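Local atomic coordinates of N-(5'-phosphoribosyl)anthranilate isomerase (PDB entry 4AAJ), a protein that catalyses the isomerisation of N-(5-phospho-beta-D-ribosyl)anthranilate to 1-(2-carboxyphenylamino)-1-deoxy-D-ribulose 5-phosphate, the third step of tryptophan synthesis from chorismate. Residues K120-P125 / N136-E141; N130-A135 / S167-R172; D148-D153 / R172-I177. All blocks are in the same frame, centred on the assembly; numbering follows the deposited sequence.

Contact 1. Residues K120-P125 / N136-E141; sequences KAFRVP and NRLLSE
Leu138 supplies the apolar part of the contact, reaching from the helix to the strand with both of its methyls. CD1 lies 3.9 Å from CB of Phe122 and also touches the backbone O of Arg123, while CD2 meets CG1 of Val124 at 3.8 Å. With CG anti to the backbone N (chi1 -166°), the leucine fork opens over Phe122 and Val124, and its branched end can touch two neighbours at once. Strand 120-123 and helix 136-141 run nearly antiparallel, 152° apart with axes 10.2 Å from each other, as expected of a strand and the helix that follows it in a beta-alpha-beta unit.

The polar part belongs to Glu141. Its extended chain slides past Phe122 in the opposite direction and brings OE2 to the ring edge, in plane, 3.6 Å from CD2; carboxylate and ring are turned 61° apart. The other oxygen, OE1, is held by a long salt bridge to NH2 of Arg137, 3.5 Å away and one helical turn back.

A carboxylate at an aromatic edge faces slightly positive C-H groups, so Glu141 probably gains a mild electrostatic attraction there, beside the apolar contacts that Leu138 makes with Phe122 and Val124.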
ATOM      1  N   LYS A 120      -5.679   4.126   2.920  1.00 27.49           N
ATOM      2  CA  LYS A 120      -6.786   3.175   2.836  1.00 28.83           C
ATOM      3  C   LYS A 120      -6.845   2.544   1.455  1.00 28.09           C
ATOM      4  O   LYS A 120      -6.679   3.227   0.440  1.00 28.96           O
ATOM      5  CB  LYS A 120      -8.149   3.793   3.219  1.00 31.14           C
ATOM      6  CG  LYS A 120      -9.281   2.780   3.004  1.00 32.79           C
ATOM      7  CD  LYS A 120     -10.601   3.102   3.674  1.00 34.99           C
ATOM      8  CE  LYS A 120     -11.708   2.281   3.017  1.00 36.48           C
ATOM      9  NZ  LYS A 120     -11.847   0.906   3.573  1.00 37.30           N
ATOM     10  N   ALA A 121      -7.073   1.234   1.434  1.00 28.34           N
ATOM     11  CA  ALA A 121      -7.180   0.443   0.214  1.00 29.15           C
ATOM     12  C   ALA A 121      -8.610   0.354  -0.287  1.00 33.73           C
ATOM     13  O   ALA A 121      -9.535   0.085   0.487  1.00 34.41           O
ATOM     14  CB  ALA A 121      -6.646  -0.962   0.453  1.00 31.04           C
ATOM     15  N   PHE A 122      -8.780   0.577  -1.586  1.00 33.80           N
ATOM     16  CA  PHE A 122     -10.077   0.451  -2.235  1.00 36.37           C
ATOM     17  C   PHE A 122      -9.937  -0.510  -3.414  1.00 36.98           C
ATOM     18  O   PHE A 122      -8.997  -0.412  -4.213  1.00 37.57           O
ATOM     19  CB  PHE A 122     -10.593   1.823  -2.701  1.00 34.44           C
ATOM     20  CG  PHE A 122     -10.905   2.782  -1.577  1.00 34.91           C
ATOM     21  CD1 PHE A 122      -9.908   3.606  -1.046  1.00 35.18           C
ATOM     22  CD2 PHE A 122     -12.196   2.886  -1.061  1.00 35.86           C
ATOM     23  CE1 PHE A 122     -10.193   4.503  -0.022  1.00 35.18           C
ATOM     24  CE2 PHE A 122     -12.486   3.780  -0.037  1.00 36.39           C
ATOM     25  CZ  PHE A 122     -11.480   4.590   0.487  1.00 36.15           C
ATOM     26  N   ARG A 123     -10.871  -1.451  -3.517  1.00 39.64           N
ATOM     27  CA  ARG A 123     -10.882  -2.382  -4.633  1.00 42.43           C
ATOM     28  C   ARG A 123     -11.425  -1.702  -5.892  1.00 42.49           C
ATOM     29  O   ARG A 123     -12.451  -1.018  -5.853  1.00 43.70           O
ATOM     30  CB  ARG A 123     -11.692  -3.648  -4.288  1.00 45.33           C
ATOM     31  CG  ARG A 123     -11.942  -4.591  -5.461  1.00 50.60           C
ATOM     32  CD  ARG A 123     -10.661  -5.257  -5.958  1.00 56.82           C
ATOM     33  NE  ARG A 123     -10.464  -6.593  -5.394  1.00 61.84           N
ATOM     34  CZ  ARG A 123      -9.294  -7.231  -5.361  1.00 64.92           C
ATOM     35  NH1 ARG A 123      -8.198  -6.655  -5.846  1.00 65.02           N
ATOM     36  NH2 ARG A 123      -9.220  -8.445  -4.830  1.00 65.56           N
ATOM     37  N   VAL A 124     -10.707  -1.863  -6.998  1.00 42.14           N
ATOM     38  CA  VAL A 124     -11.243  -1.500  -8.306  1.00 44.16           C
ATOM     39  C   VAL A 124     -11.706  -2.785  -9.002  1.00 47.21           C
ATOM     40  O   VAL A 124     -11.157  -3.866  -8.745  1.00 47.12           O
ATOM     41  CB  VAL A 124     -10.230  -0.720  -9.187  1.00 45.80           C
ATOM     42  CG1 VAL A 124      -9.848   0.606  -8.537  1.00 46.34           C
ATOM     43  CG2 VAL A 124      -8.988  -1.547  -9.491  1.00 48.67           C
ATOM     44  N   PRO A 125     -12.730  -2.678  -9.866  1.00 47.47           N
ATOM     45  CA  PRO A 125     -13.239  -3.833 -10.624  1.00 49.57           C
ATOM     46  C   PRO A 125     -12.171  -4.528 -11.490  1.00 49.23           C
ATOM     47  O   PRO A 125     -11.290  -3.869 -12.040  1.00 46.10           O
ATOM     48  CB  PRO A 125     -14.315  -3.209 -11.525  1.00 49.48           C
ATOM     49  CG  PRO A 125     -14.760  -1.980 -10.806  1.00 48.75           C
ATOM     50  CD  PRO A 125     -13.542  -1.464 -10.089  1.00 48.83           C
ATOM     51  N   ASN A 136     -16.305   7.503 -10.772  1.00 43.82           N
ATOM     52  CA  ASN A 136     -17.074   8.466  -9.984  1.00 43.97           C
ATOM     53  C   ASN A 136     -17.701   7.830  -8.740  1.00 42.82           C
ATOM     54  O   ASN A 136     -17.781   8.465  -7.685  1.00 46.72           O
ATOM     55  CB  ASN A 136     -18.125   9.171 -10.854  1.00 44.15           C
ATOM     56  CG  ASN A 136     -17.528  10.284 -11.701  1.00 47.02           C
ATOM     57  OD1 ASN A 136     -16.495  10.868 -11.353  1.00 48.45           O
ATOM     58  ND2 ASN A 136     -18.180  10.595 -12.812  1.00 46.11           N
ATOM     59  N   ARG A 137     -18.112   6.568  -8.857  1.00 39.06           N
ATOM     60  CA  ARG A 137     -18.661   5.831  -7.719  1.00 40.35           C
ATOM     61  C   ARG A 137     -17.603   5.576  -6.630  1.00 42.65           C
ATOM     62  O   ARG A 137     -17.862   5.772  -5.442  1.00 38.63           O
ATOM     63  CB  ARG A 137     -19.234   4.492  -8.168  1.00 42.29           C
ATOM     64  CG  ARG A 137     -19.920   3.728  -7.049  1.00 45.47           C
ATOM     65  CD  ARG A 137     -19.691   2.233  -7.176  1.00 49.75           C
ATOM     66  NE  ARG A 137     -19.495   1.623  -5.862  1.00 54.57           N
ATOM     67  CZ  ARG A 137     -19.457   0.312  -5.622  1.00 58.09           C
ATOM     68  NH1 ARG A 137     -19.609  -0.564  -6.608  1.00 59.60           N
ATOM     69  NH2 ARG A 137     -19.270  -0.124  -4.379  1.00 59.80           N
ATOM     70  N   LEU A 138     -16.426   5.115  -7.043  1.00 40.49           N
ATOM     71  CA  LEU A 138     -15.336   4.894  -6.089  1.00 42.37           C
ATOM     72  C   LEU A 138     -14.897   6.214  -5.453  1.00 40.99           C
ATOM     73  O   LEU A 138     -14.552   6.242  -4.271  1.00 39.77           O
ATOM     74  CB  LEU A 138     -14.152   4.196  -6.760  1.00 43.57           C
ATOM     75  CG  LEU A 138     -13.055   3.601  -5.869  1.00 45.56           C
ATOM     76  CD1 LEU A 138     -13.542   2.366  -5.120  1.00 43.36           C
ATOM     77  CD2 LEU A 138     -11.865   3.251  -6.745  1.00 46.42           C
ATOM     78  N   LEU A 139     -14.926   7.296  -6.231  1.00 40.99           N
ATOM     79  CA  LEU A 139     -14.572   8.633  -5.732  1.00 43.42           C
ATOM     80  C   LEU A 139     -15.479   9.144  -4.608  1.00 45.68           C
ATOM     81  O   LEU A 139     -14.996   9.772  -3.665  1.00 43.44           O
ATOM     82  CB  LEU A 139     -14.482   9.653  -6.873  1.00 43.80           C
ATOM     83  CG  LEU A 139     -13.231   9.594  -7.760  1.00 43.20           C
ATOM     84  CD1 LEU A 139     -13.472  10.343  -9.065  1.00 44.05           C
ATOM     85  CD2 LEU A 139     -11.989  10.137  -7.059  1.00 43.24           C
ATOM     86  N   SER A 140     -16.780   8.875  -4.696  1.00 47.27           N
ATOM     87  CA  SER A 140     -17.691   9.231  -3.600  1.00 51.03           C
ATOM     88  C   SER A 140     -17.481   8.311  -2.399  1.00 51.46           C
ATOM     89  O   SER A 140     -17.653   8.727  -1.255  1.00 54.75           O
ATOM     90  CB  SER A 140     -19.157   9.208  -4.050  1.00 49.48           C
ATOM     91  OG  SER A 140     -19.495   7.965  -4.632  1.00 54.26           O
ATOM     92  N   GLU A 141     -17.102   7.065  -2.677  1.00 52.96           N
ATOM     93  CA  GLU A 141     -16.746   6.085  -1.649  1.00 50.98           C
ATOM     94  C   GLU A 141     -15.483   6.534  -0.901  1.00 46.98           C
ATOM     95  O   GLU A 141     -15.391   6.383   0.319  1.00 47.28           O
ATOM     96  CB  GLU A 141     -16.537   4.724  -2.316  1.00 57.14           C
ATOM     97  CG  GLU A 141     -16.453   3.517  -1.396  1.00 62.76           C
ATOM     98  CD  GLU A 141     -16.190   2.232  -2.173  1.00 67.71           C
ATOM     99  OE1 GLU A 141     -16.785   2.054  -3.263  1.00 68.17           O
ATOM    100  OE2 GLU A 141     -15.379   1.403  -1.700  1.00 70.36           O
TER

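Contact 2. Residues N130-A135 / S167-R172; sequences NPEEDA and SSLVAR
Leu169 meets the ring of Pro131 and the carboxylate of Glu132. The pyrrolidine ring, puckered rather than flat, offers a single corner, CB, 4.1 Å from Leu169 CD1. The carboxylate, the one flat side-chain group to take part, comes near by one oxygen, OE1, which stands 4.3 Å from Leu169 CD2. No aromatic ring is involved; the partner of both groups is the aliphatic side chain of Leu169.

Closer than either is the backbone beneath them. Leu169 CD1 rests 3.7 Å from CA of Glu132, so that one methyl lies against the first turn of helix 131-135. CG is anti to the carbonyl carbon (chi1 -60°), which carries the fork across toward that turn.

In this alpha/beta barrel the two segments belong to helices 131-144 and 165-173, consecutive members of the outer helical layer, one following strand 117-123 and the other strand 149-153. The short segments run in broadly the same direction, 49° apart, and approach to 8.6 Å between axes.

The backbones come nearest at Ala135 and Val170, whose CA atoms are 5.4 Å apart, an approach that a side chain of just one methyl permits. CB of Ala135 touches CB of Leu169 at 3.7 Å and CG2 of Val170 at 3.9 Å. Val170, buried and branched at CB, turns CG2 to Ala135 while also packing on Leu138 and Ile142 of the same neighbouring helix. Pro131 suits its own place because the lack of a backbone N-H is easily tolerated in a helix's first turn.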
ATOM      1  N   ASN A 130     -18.900   0.462 -17.579  1.00 64.50           N
ATOM      2  CA  ASN A 130     -18.674   1.893 -17.799  1.00 65.74           C
ATOM      3  C   ASN A 130     -17.648   2.490 -16.820  1.00 65.71           C
ATOM      4  O   ASN A 130     -17.986   2.788 -15.665  1.00 62.35           O
ATOM      5  CB  ASN A 130     -19.991   2.671 -17.760  1.00 66.67           C
ATOM      6  CG  ASN A 130     -19.944   3.943 -18.592  1.00 69.99           C
ATOM      7  OD1 ASN A 130     -18.957   4.686 -18.575  1.00 70.62           O
ATOM      8  ND2 ASN A 130     -21.020   4.201 -19.328  1.00 69.04           N
ATOM      9  N   PRO A 131     -16.393   2.668 -17.287  1.00 63.97           N
ATOM     10  CA  PRO A 131     -15.259   3.148 -16.486  1.00 62.80           C
ATOM     11  C   PRO A 131     -15.504   4.489 -15.787  1.00 60.27           C
ATOM     12  O   PRO A 131     -15.261   4.604 -14.579  1.00 55.41           O
ATOM     13  CB  PRO A 131     -14.125   3.281 -17.518  1.00 62.88           C
ATOM     14  CG  PRO A 131     -14.798   3.290 -18.852  1.00 62.32           C
ATOM     15  CD  PRO A 131     -15.989   2.401 -18.679  1.00 63.27           C
ATOM     16  N   GLU A 132     -15.990   5.476 -16.541  1.00 60.51           N
ATOM     17  CA  GLU A 132     -16.239   6.828 -16.038  1.00 58.53           C
ATOM     18  C   GLU A 132     -17.148   6.843 -14.807  1.00 57.07           C
ATOM     19  O   GLU A 132     -16.918   7.607 -13.858  1.00 54.55           O
ATOM     20  CB  GLU A 132     -16.836   7.699 -17.152  1.00 64.30           C
ATOM     21  CG  GLU A 132     -16.957   9.179 -16.812  1.00 69.06           C
ATOM     22  CD  GLU A 132     -15.628   9.912 -16.873  1.00 72.74           C
ATOM     23  OE1 GLU A 132     -15.068  10.053 -17.986  1.00 75.31           O
ATOM     24  OE2 GLU A 132     -15.139  10.342 -15.805  1.00 72.62           O
ATOM     25  N   GLU A 133     -18.168   5.990 -14.824  1.00 52.42           N
ATOM     26  CA  GLU A 133     -19.146   5.933 -13.742  1.00 52.39           C
ATOM     27  C   GLU A 133     -18.645   5.133 -12.548  1.00 50.76           C
ATOM     28  O   GLU A 133     -18.935   5.483 -11.402  1.00 50.70           O
ATOM     29  CB  GLU A 133     -20.473   5.381 -14.254  1.00 53.85           C
ATOM     30  CG  GLU A 133     -21.220   6.382 -15.125  1.00 55.57           C
ATOM     31  CD  GLU A 133     -21.866   5.747 -16.339  1.00 56.92           C
ATOM     32  OE1 GLU A 133     -22.224   4.555 -16.259  1.00 54.66           O
ATOM     33  OE2 GLU A 133     -22.004   6.445 -17.373  1.00 51.37           O
ATOM     34  N   ASP A 134     -17.900   4.064 -12.818  1.00 48.17           N
ATOM     35  CA  ASP A 134     -17.247   3.295 -11.760  1.00 46.88           C
ATOM     36  C   ASP A 134     -16.199   4.129 -11.023  1.00 42.10           C
ATOM     37  O   ASP A 134     -16.066   4.009  -9.807  1.00 41.78           O
ATOM     38  CB  ASP A 134     -16.630   2.004 -12.309  1.00 50.51           C
ATOM     39  CG  ASP A 134     -17.656   0.889 -12.480  1.00 53.47           C
ATOM     40  OD1 ASP A 134     -18.792   1.021 -11.965  1.00 53.22           O
ATOM     41  OD2 ASP A 134     -17.323  -0.127 -13.129  1.00 52.15           O
ATOM     42  N   ALA A 135     -15.477   4.972 -11.761  1.00 41.29           N
ATOM     43  CA  ALA A 135     -14.514   5.903 -11.171  1.00 41.48           C
ATOM     44  C   ALA A 135     -15.216   6.915 -10.275  1.00 43.39           C
ATOM     45  O   ALA A 135     -14.792   7.140  -9.139  1.00 44.27           O
ATOM     46  CB  ALA A 135     -13.707   6.612 -12.243  1.00 42.76           C
ATOM     47  N   SER A 167      -8.978   2.925 -12.789  1.00 41.16           N
ATOM     48  CA  SER A 167      -7.801   3.442 -12.077  1.00 40.68           C
ATOM     49  C   SER A 167      -7.277   4.754 -12.673  1.00 41.64           C
ATOM     50  O   SER A 167      -7.019   5.704 -11.936  1.00 41.23           O
ATOM     51  CB  SER A 167      -6.699   2.379 -11.988  1.00 40.19           C
ATOM     52  OG  SER A 167      -7.091   1.352 -11.091  1.00 39.82           O
ATOM     53  N   SER A 168      -7.150   4.791 -13.999  1.00 42.95           N
ATOM     54  CA  SER A 168      -6.760   5.991 -14.756  1.00 46.16           C
ATOM     55  C   SER A 168      -7.538   7.242 -14.368  1.00 45.49           C
ATOM     56  O   SER A 168      -6.955   8.314 -14.190  1.00 44.10           O
ATOM     57  CB  SER A 168      -6.936   5.751 -16.262  1.00 47.43           C
ATOM     58  OG  SER A 168      -5.788   5.132 -16.819  1.00 52.40           O
ATOM     59  N   LEU A 169      -8.852   7.089 -14.239  1.00 44.69           N
ATOM     60  CA  LEU A 169      -9.763   8.206 -14.001  1.00 44.99           C
ATOM     61  C   LEU A 169      -9.855   8.624 -12.535  1.00 44.37           C
ATOM     62  O   LEU A 169     -10.064   9.805 -12.229  1.00 41.18           O
ATOM     63  CB  LEU A 169     -11.146   7.867 -14.542  1.00 45.60           C
ATOM     64  CG  LEU A 169     -11.209   7.571 -16.047  1.00 45.56           C
ATOM     65  CD1 LEU A 169     -12.508   6.860 -16.374  1.00 46.43           C
ATOM     66  CD2 LEU A 169     -11.040   8.832 -16.889  1.00 48.02           C
ATOM     67  N   VAL A 170      -9.695   7.661 -11.627  1.00 40.72           N
ATOM     68  CA  VAL A 170      -9.588   7.994 -10.208  1.00 38.69           C
ATOM     69  C   VAL A 170      -8.271   8.741  -9.988  1.00 36.29           C
ATOM     70  O   VAL A 170      -8.247   9.762  -9.303  1.00 38.65           O
ATOM     71  CB  VAL A 170      -9.682   6.753  -9.282  1.00 37.37           C
ATOM     72  CG1 VAL A 170      -9.629   7.170  -7.817  1.00 36.74           C
ATOM     73  CG2 VAL A 170     -10.963   5.972  -9.537  1.00 36.88           C
ATOM     74  N   ALA A 171      -7.200   8.244 -10.599  1.00 35.54           N
ATOM     75  CA  ALA A 171      -5.861   8.831 -10.445  1.00 39.97           C
ATOM     76  C   ALA A 171      -5.793  10.281 -10.949  1.00 43.59           C
ATOM     77  O   ALA A 171      -5.027  11.091 -10.425  1.00 44.97           O
ATOM     78  CB  ALA A 171      -4.814   7.965 -11.123  1.00 37.32           C
ATOM     79  N   ARG A 172      -6.606  10.591 -11.957  1.00 47.18           N
ATOM     80  CA  ARG A 172      -6.709  11.953 -12.489  1.00 46.53           C
ATOM     81  C   ARG A 172      -7.344  12.930 -11.502  1.00 45.37           C
ATOM     82  O   ARG A 172      -6.977  14.110 -11.467  1.00 44.57           O
ATOM     83  CB  ARG A 172      -7.463  11.962 -13.820  1.00 52.47           C
ATOM     84  CG  ARG A 172      -6.610  11.542 -15.009  1.00 57.82           C
ATOM     85  CD  ARG A 172      -7.382  11.690 -16.310  1.00 65.15           C
ATOM     86  NE  ARG A 172      -7.586  13.096 -16.666  1.00 69.23           N
ATOM     87  CZ  ARG A 172      -8.568  13.543 -17.444  1.00 73.32           C
ATOM     88  NH1 ARG A 172      -9.458  12.700 -17.957  1.00 73.31           N
ATOM     89  NH2 ARG A 172      -8.665  14.842 -17.704  1.00 74.50           N
TER

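Contact 3. Residues D148-D153 / R172-I177; sequences DMVLLD and RKIPVI
Ile177 gives up more surface to this contact than any other residue, packing by two branches and bonding by its backbone. CG1 meets CG of Met149 at 3.7 Å, the two chains crossing at about a right angle, while CG2 lies 3.8 Å from CD1 of Leu151. Its N donates to Val150 O (2.8 Å, 172° at the hydrogen), and its O accepts from Leu152 N, also 2.8 Å; both bonds are nearly straight and fix the parallel pairing of Leu151 with Ile177.

Met149 uses its flexibility to follow the incoming chain. Bends at chi2 (52°) and chi3 (66°) fold the thioether over Pro175, so that CE lies 4.1 Å from the proline CB and SD touches the proline carbonyl.

Val150 points to the face of the sheet opposite to Leu151 and Ile177. CG1 lies beside Val176 CG1 with both side chains directed the same way, and CG2 meets Ile174 CD1 at 3.8 Å. Beta-branched residues suit these extended, buried positions.

Strand 149-153 is bonded on its other edge to strand 117-123. The face bearing Val150, Leu152 and Val176 is turned to the helices: Ile142 and Leu138 of helix 131-144 and Val170 of helix 165-173 pack against it.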
ATOM      1  N   ASP A 148      -5.341   9.769   4.330  1.00 37.75           N
ATOM      2  CA  ASP A 148      -4.219  10.570   3.843  1.00 35.24           C
ATOM      3  C   ASP A 148      -3.724  10.153   2.460  1.00 35.06           C
ATOM      4  O   ASP A 148      -3.125  10.953   1.742  1.00 33.63           O
ATOM      5  CB  ASP A 148      -3.063  10.510   4.837  1.00 38.10           C
ATOM      6  CG  ASP A 148      -3.439  11.083   6.190  1.00 41.31           C
ATOM      7  OD1 ASP A 148      -3.682  12.312   6.256  1.00 41.92           O
ATOM      8  OD2 ASP A 148      -3.533  10.313   7.174  1.00 35.98           O
ATOM      9  N   MET A 149      -3.934   8.890   2.103  1.00 32.75           N
ATOM     10  CA  MET A 149      -3.558   8.392   0.776  1.00 31.07           C
ATOM     11  C   MET A 149      -4.505   7.276   0.394  1.00 31.37           C
ATOM     12  O   MET A 149      -4.979   6.536   1.254  1.00 31.70           O
ATOM     13  CB  MET A 149      -2.099   7.905   0.756  1.00 31.05           C
ATOM     14  CG  MET A 149      -1.577   7.417  -0.605  1.00 33.12           C
ATOM     15  SD  MET A 149      -1.803   8.569  -1.992  1.00 37.38           S
ATOM     16  CE  MET A 149      -0.724   9.902  -1.463  1.00 37.10           C
ATOM     17  N   VAL A 150      -4.794   7.175  -0.898  1.00 28.79           N
ATOM     18  CA  VAL A 150      -5.649   6.119  -1.415  1.00 30.44           C
ATOM     19  C   VAL A 150      -4.788   5.069  -2.110  1.00 28.03           C
ATOM     20  O   VAL A 150      -3.933   5.380  -2.945  1.00 28.49           O
ATOM     21  CB  VAL A 150      -6.709   6.685  -2.404  1.00 30.50           C
ATOM     22  CG1 VAL A 150      -7.311   5.583  -3.255  1.00 32.07           C
ATOM     23  CG2 VAL A 150      -7.804   7.424  -1.661  1.00 33.69           C
ATOM     24  N   LEU A 151      -5.024   3.811  -1.776  1.00 26.93           N
ATOM     25  CA  LEU A 151      -4.390   2.719  -2.479  1.00 26.43           C
ATOM     26  C   LEU A 151      -5.490   2.019  -3.264  1.00 27.91           C
ATOM     27  O   LEU A 151      -6.559   1.758  -2.715  1.00 29.89           O
ATOM     28  CB  LEU A 151      -3.716   1.754  -1.495  1.00 28.29           C
ATOM     29  CG  LEU A 151      -3.171   0.426  -2.036  1.00 30.71           C
ATOM     30  CD1 LEU A 151      -1.963   0.607  -2.936  1.00 34.21           C
ATOM     31  CD2 LEU A 151      -2.821  -0.499  -0.868  1.00 33.42           C
ATOM     32  N   LEU A 152      -5.249   1.779  -4.550  1.00 28.70           N
ATOM     33  CA  LEU A 152      -6.217   1.079  -5.404  1.00 30.64           C
ATOM     34  C   LEU A 152      -5.696  -0.310  -5.720  1.00 32.84           C
ATOM     35  O   LEU A 152      -4.614  -0.448  -6.288  1.00 32.12           O
ATOM     36  CB  LEU A 152      -6.475   1.855  -6.704  1.00 32.37           C
ATOM     37  CG  LEU A 152      -7.063   3.269  -6.617  1.00 33.01           C
ATOM     38  CD1 LEU A 152      -7.309   3.801  -8.032  1.00 34.75           C
ATOM     39  CD2 LEU A 152      -8.333   3.312  -5.789  1.00 34.16           C
ATOM     40  N   ASP A 153      -6.467  -1.330  -5.336  1.00 37.59           N
ATOM     41  CA  ASP A 153      -6.110  -2.734  -5.579  1.00 46.52           C
ATOM     42  C   ASP A 153      -6.719  -3.220  -6.873  1.00 52.15           C
ATOM     43  O   ASP A 153      -7.941  -3.243  -6.998  1.00 52.92           O
ATOM     44  CB  ASP A 153      -6.653  -3.647  -4.477  1.00 51.97           C
ATOM     45  CG  ASP A 153      -6.109  -3.326  -3.118  1.00 54.71           C
ATOM     46  OD1 ASP A 153      -4.896  -3.053  -2.999  1.00 60.02           O
ATOM     47  OD2 ASP A 153      -6.905  -3.371  -2.155  1.00 58.49           O
ATOM     48  N   ARG A 172      -6.606  10.591 -11.957  1.00 47.18           N
ATOM     49  CA  ARG A 172      -6.709  11.953 -12.489  1.00 46.53           C
ATOM     50  C   ARG A 172      -7.344  12.930 -11.502  1.00 45.37           C
ATOM     51  O   ARG A 172      -6.977  14.110 -11.467  1.00 44.57           O
ATOM     52  CB  ARG A 172      -7.463  11.962 -13.820  1.00 52.47           C
ATOM     53  CG  ARG A 172      -6.610  11.542 -15.009  1.00 57.82           C
ATOM     54  CD  ARG A 172      -7.382  11.690 -16.310  1.00 65.15           C
ATOM     55  NE  ARG A 172      -7.586  13.096 -16.666  1.00 69.23           N
ATOM     56  CZ  ARG A 172      -8.568  13.543 -17.444  1.00 73.32           C
ATOM     57  NH1 ARG A 172      -9.458  12.700 -17.957  1.00 73.31           N
ATOM     58  NH2 ARG A 172      -8.665  14.842 -17.704  1.00 74.50           N
ATOM     59  N   LYS A 173      -8.277  12.436 -10.694  1.00 42.55           N
ATOM     60  CA  LYS A 173      -8.990  13.263  -9.724  1.00 43.56           C
ATOM     61  C   LYS A 173      -8.255  13.402  -8.390  1.00 42.51           C
ATOM     62  O   LYS A 173      -8.290  14.465  -7.771  1.00 42.34           O
ATOM     63  CB  LYS A 173     -10.405  12.723  -9.486  1.00 44.44           C
ATOM     64  CG  LYS A 173     -11.394  12.995 -10.614  1.00 49.13           C
ATOM     65  CD  LYS A 173     -12.261  14.211 -10.317  1.00 53.22           C
ATOM     66  CE  LYS A 173     -13.260  14.466 -11.437  1.00 55.42           C
ATOM     67  NZ  LYS A 173     -13.998  15.748 -11.240  1.00 56.77           N
ATOM     68  N   ILE A 174      -7.607  12.325  -7.937  1.00 37.73           N
ATOM     69  CA  ILE A 174      -6.987  12.307  -6.604  1.00 36.45           C
ATOM     70  C   ILE A 174      -5.633  11.576  -6.622  1.00 33.79           C
ATOM     71  O   ILE A 174      -5.419  10.720  -7.474  1.00 32.92           O
ATOM     72  CB  ILE A 174      -7.920  11.666  -5.545  1.00 37.07           C
ATOM     73  CG1 ILE A 174      -8.266  10.230  -5.929  1.00 35.47           C
ATOM     74  CG2 ILE A 174      -9.199  12.479  -5.372  1.00 38.92           C
ATOM     75  CD1 ILE A 174      -8.775   9.398  -4.783  1.00 37.28           C
ATOM     76  N   PRO A 175      -4.716  11.913  -5.687  1.00 34.03           N
ATOM     77  CA  PRO A 175      -3.477  11.133  -5.630  1.00 33.65           C
ATOM     78  C   PRO A 175      -3.805   9.700  -5.245  1.00 30.90           C
ATOM     79  O   PRO A 175      -4.548   9.490  -4.304  1.00 33.21           O
ATOM     80  CB  PRO A 175      -2.693  11.788  -4.481  1.00 33.22           C
ATOM     81  CG  PRO A 175      -3.312  13.137  -4.306  1.00 34.79           C
ATOM     82  CD  PRO A 175      -4.765  12.921  -4.611  1.00 33.67           C
ATOM     83  N   VAL A 176      -3.293   8.741  -6.003  1.00 30.73           N
ATOM     84  CA  VAL A 176      -3.458   7.321  -5.663  1.00 31.95           C
ATOM     85  C   VAL A 176      -2.163   6.541  -5.813  1.00 30.55           C
ATOM     86  O   VAL A 176      -1.303   6.880  -6.628  1.00 29.76           O
ATOM     87  CB  VAL A 176      -4.547   6.598  -6.506  1.00 32.31           C
ATOM     88  CG1 VAL A 176      -5.900   7.286  -6.397  1.00 33.13           C
ATOM     89  CG2 VAL A 176      -4.129   6.470  -7.956  1.00 34.89           C
ATOM     90  N   ILE A 177      -2.046   5.472  -5.028  1.00 29.24           N
ATOM     91  CA  ILE A 177      -1.020   4.460  -5.236  1.00 28.09           C
ATOM     92  C   ILE A 177      -1.749   3.278  -5.838  1.00 30.30           C
ATOM     93  O   ILE A 177      -2.801   2.901  -5.342  1.00 29.40           O
ATOM     94  CB  ILE A 177      -0.380   4.031  -3.881  1.00 29.12           C
ATOM     95  CG1 ILE A 177       0.119   5.252  -3.102  1.00 31.57           C
ATOM     96  CG2 ILE A 177       0.709   2.992  -4.079  1.00 28.60           C
ATOM     97  CD1 ILE A 177       1.204   6.043  -3.783  1.00 35.71           C
TER

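How the contacts relate
The three contacts form one continuous wedge of the barrel wall on the same side of the chain's centre. Contacts 1 and 2 lie 9 Å apart between centres, as do contacts 1 and 3, while contacts 2 and 3 are 11 Å apart. Contact 1 closes before contact 3 opens along the chain; contact 2 alternates with both, sharing helix 131-144 with contact 1 and helix 165-173, including Arg172, with contact 3. Together they join strand to helix, helix to helix and strand to strand, linking successive beta-alpha units of the barrel. The enzyme is monomeric and hyperthermophilic. Val124 and Ser167 meet between contacts 1 and 2, while backbone pairing of Phe122 with Leu151 ties contact 1 to contact 3.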